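Local atomic coordinates of pyruvate synthase subunit PorC (Thermotoga maritima MSB8, PDB entry 2RAA), a protein that forms the gamma chain of a heterotetrameric enzyme that converts pyruvate and CoA to acetyl-CoA and carbon dioxide, passing electrons to ferredoxin. Residues 23-28 with 86-91. Numbering follows the deposited sequence.
Sequences RWHGRA and DVVVVI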
loop_
_atom_site.group_PDB
_atom_site.type_symbol
_atom_site.label_atom_id
_atom_site.label_comp_id
_atom_site.label_asym_id
_atom_site.label_seq_id
_atom_site.Cartn_x
_atom_site.Cartn_y
_atom_site.Cartn_z
ATOM N N ARG A 23 0.155 -7.640 -2.712
ATOM C CA ARG A 23 -0.870 -7.517 -3.747
ATOM C C ARG A 23 -1.775 -6.371 -3.363
ATOM O O ARG A 23 -2.271 -6.326 -2.261
ATOM C CB ARG A 23 -1.692 -8.786 -3.876
ATOM C CG ARG A 23 -2.758 -8.721 -4.981
ATOM C CD ARG A 23 -3.442 -10.077 -5.100
ATOM N NE ARG A 23 -4.308 -10.333 -3.967
ATOM C CZ ARG A 23 -4.720 -11.531 -3.581
ATOM N NH1 ARG A 23 -4.320 -12.642 -4.195
ATOM N NH2 ARG A 23 -5.520 -11.610 -2.541
ATOM N N TRP A 24 -1.969 -5.449 -4.283
ATOM C CA TRP A 24 -2.706 -4.229 -3.998
ATOM C C TRP A 24 -4.027 -4.313 -4.648
ATOM O O TRP A 24 -4.098 -4.818 -5.772
ATOM C CB TRP A 24 -2.052 -3.017 -4.666
ATOM C CG TRP A 24 -0.705 -2.733 -4.241
ATOM C CD1 TRP A 24 0.391 -3.447 -4.551
ATOM C CD2 TRP A 24 -0.257 -1.595 -3.479
ATOM N NE1 TRP A 24 1.503 -2.850 -4.022
ATOM C CE2 TRP A 24 1.131 -1.733 -3.323
ATOM C CE3 TRP A 24 -0.904 -0.508 -2.882
ATOM C CZ2 TRP A 24 1.900 -0.817 -2.600
ATOM C CZ3 TRP A 24 -0.152 0.412 -2.163
ATOM C CH2 TRP A 24 1.233 0.252 -2.017
ATOM N N HIS A 25 -5.043 -3.724 -4.008
ATOM C CA HIS A 25 -6.382 -3.628 -4.587
ATOM C C HIS A 25 -6.856 -2.194 -4.467
ATOM O O HIS A 25 -6.883 -1.626 -3.391
ATOM C CB HIS A 25 -7.350 -4.548 -3.887
ATOM C CG HIS A 25 -6.972 -5.985 -3.994
ATOM N ND1 HIS A 25 -7.542 -6.836 -4.917
ATOM C CD2 HIS A 25 -6.057 -6.715 -3.312
ATOM C CE1 HIS A 25 -7.002 -8.037 -4.786
ATOM N NE2 HIS A 25 -6.094 -7.989 -3.826
ATOM N N GLY A 26 -7.203 -1.620 -5.603
ATOM C CA GLY A 26 -7.697 -0.277 -5.680
ATOM C C GLY A 26 -8.499 -0.206 -6.960
ATOM O O GLY A 26 -8.623 -1.201 -7.670
ATOM N N ARG A 27 -9.040 0.976 -7.223
ATOM C CA ARG A 27 -9.803 1.266 -8.431
ATOM C C ARG A 27 -8.971 2.206 -9.297
ATOM O O ARG A 27 -8.236 3.072 -8.765
ATOM C CB ARG A 27 -11.111 1.990 -8.080
ATOM C CG ARG A 27 -12.096 1.235 -7.181
ATOM C CD ARG A 27 -13.402 2.045 -6.919
ATOM N NE ARG A 27 -14.334 1.311 -6.052
ATOM C CZ ARG A 27 -15.102 0.297 -6.458
ATOM N NH1 ARG A 27 -15.091 -0.125 -7.717
ATOM N NH2 ARG A 27 -15.892 -0.314 -5.596
ATOM N N ALA A 28 -9.105 2.055 -10.611
ATOM C CA ALA A 28 -8.464 2.955 -11.569
ATOM C C ALA A 28 -8.604 4.428 -11.131
ATOM O O ALA A 28 -9.721 4.959 -11.081
ATOM C CB ALA A 28 -9.075 2.768 -12.933
ATOM N N ASP A 86 2.167 -12.105 0.757
ATOM C CA ASP A 86 2.533 -11.931 2.154
ATOM C C ASP A 86 1.724 -10.796 2.764
ATOM O O ASP A 86 1.513 -10.784 3.984
ATOM C CB ASP A 86 4.024 -11.619 2.258
ATOM C CG ASP A 86 4.903 -12.803 1.809
ATOM O OD1 ASP A 86 4.821 -13.874 2.444
ATOM O OD2 ASP A 86 5.682 -12.660 0.836
ATOM N N VAL A 87 1.248 -9.878 1.910
ATOM C CA VAL A 87 0.481 -8.720 2.360
ATOM C C VAL A 87 -0.495 -8.341 1.298
ATOM O O VAL A 87 -0.154 -8.356 0.135
ATOM C CB VAL A 87 1.386 -7.450 2.583
ATOM C CG1 VAL A 87 0.570 -6.240 3.030
ATOM C CG2 VAL A 87 2.492 -7.749 3.635
ATOM N N VAL A 88 -1.712 -8.012 1.708
ATOM C CA VAL A 88 -2.769 -7.536 0.808
ATOM C C VAL A 88 -3.074 -6.145 1.281
ATOM O O VAL A 88 -3.247 -5.928 2.473
ATOM C CB VAL A 88 -4.045 -8.458 0.835
ATOM C CG1 VAL A 88 -5.198 -7.819 0.110
ATOM C CG2 VAL A 88 -3.730 -9.840 0.200
ATOM N N VAL A 89 -3.125 -5.210 0.331
ATOM C CA VAL A 89 -3.279 -3.791 0.599
ATOM C C VAL A 89 -4.519 -3.344 -0.135
ATOM O O VAL A 89 -4.616 -3.510 -1.334
ATOM C CB VAL A 89 -2.074 -2.976 0.071
ATOM C CG1 VAL A 89 -2.262 -1.509 0.323
ATOM C CG2 VAL A 89 -0.781 -3.457 0.688
ATOM N N VAL A 90 -5.493 -2.817 0.590
ATOM C CA VAL A 90 -6.762 -2.432 -0.010
ATOM C C VAL A 90 -6.913 -0.937 0.208
ATOM O O VAL A 90 -7.175 -0.486 1.298
ATOM C CB VAL A 90 -7.937 -3.258 0.592
ATOM C CG1 VAL A 90 -9.274 -2.762 0.088
ATOM C CG2 VAL A 90 -7.754 -4.745 0.251
ATOM N N ILE A 91 -6.736 -0.165 -0.846
ATOM C CA ILE A 91 -6.725 1.266 -0.706
ATOM C C ILE A 91 -8.108 1.872 -0.856
ATOM O O ILE A 91 -8.250 3.108 -0.744
ATOM C CB ILE A 91 -5.693 1.951 -1.675
ATOM C CG1 ILE A 91 -6.125 1.894 -3.132
ATOM C CG2 ILE A 91 -4.305 1.335 -1.507
ATOM C CD1 ILE A 91 -5.228 2.701 -4.017
#
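Arg23, His25 and Val88 meet on one face of a parallel strand pair, and Trp24 and Val89 on the other. Four backbone hydrogen bonds zip the strands together: Arg23 N to Val87 O, Val89 N to Arg23 O, His25 N to Val89 O at 2.7 Å, and Ile91 N to His25 O. Val88 CA, 3.3 Å from Arg23 O, adds a CA-H...O contact to the carbonyl that already accepts Val89 N. On the Trp24 face, Val89 CG1 touches CE3 of the indole at 3.6 Å, and Val89 CB lies above the ring plane near its rim. Ile91 CG2 reaches the ring edge at Trp24 CE3, 4.1 Å off, while Ile91 CG1 lies 3.7 Å from Gly26 CA. On the reverse face Val88 spreads its two methyls: CG1 rests 3.7 Å from His25 CD2, and CG2 approaches NH2 of Arg23. These strands, 19-27 and 87-90, are neighbours at the middle of a mixed sheet in an alpha/beta fold, and strand 64-72 runs antiparallel along the far side of 19-27. Helices 32-45 and 150-161 pack over the Trp24 face, where Asn69 OD1 takes the indole NE1 hydrogen. Alongside Val88, on the face shared with His25, Arg23 extends with CG anti to its backbone nitrogen (chi1 -178°) and then bends at chi3 (72°), which brings NE to His25 NE2 at 3.0 Å. That bond is rather bent, 132° at the hydrogen, but enters near the imidazole plane and fixes NE2 as an acceptor. The guanidinium of the buried Arg23 is further held by carbonyls: NH2 bonds to Glu102 O and Ile100 O, NH1 to Val82 O.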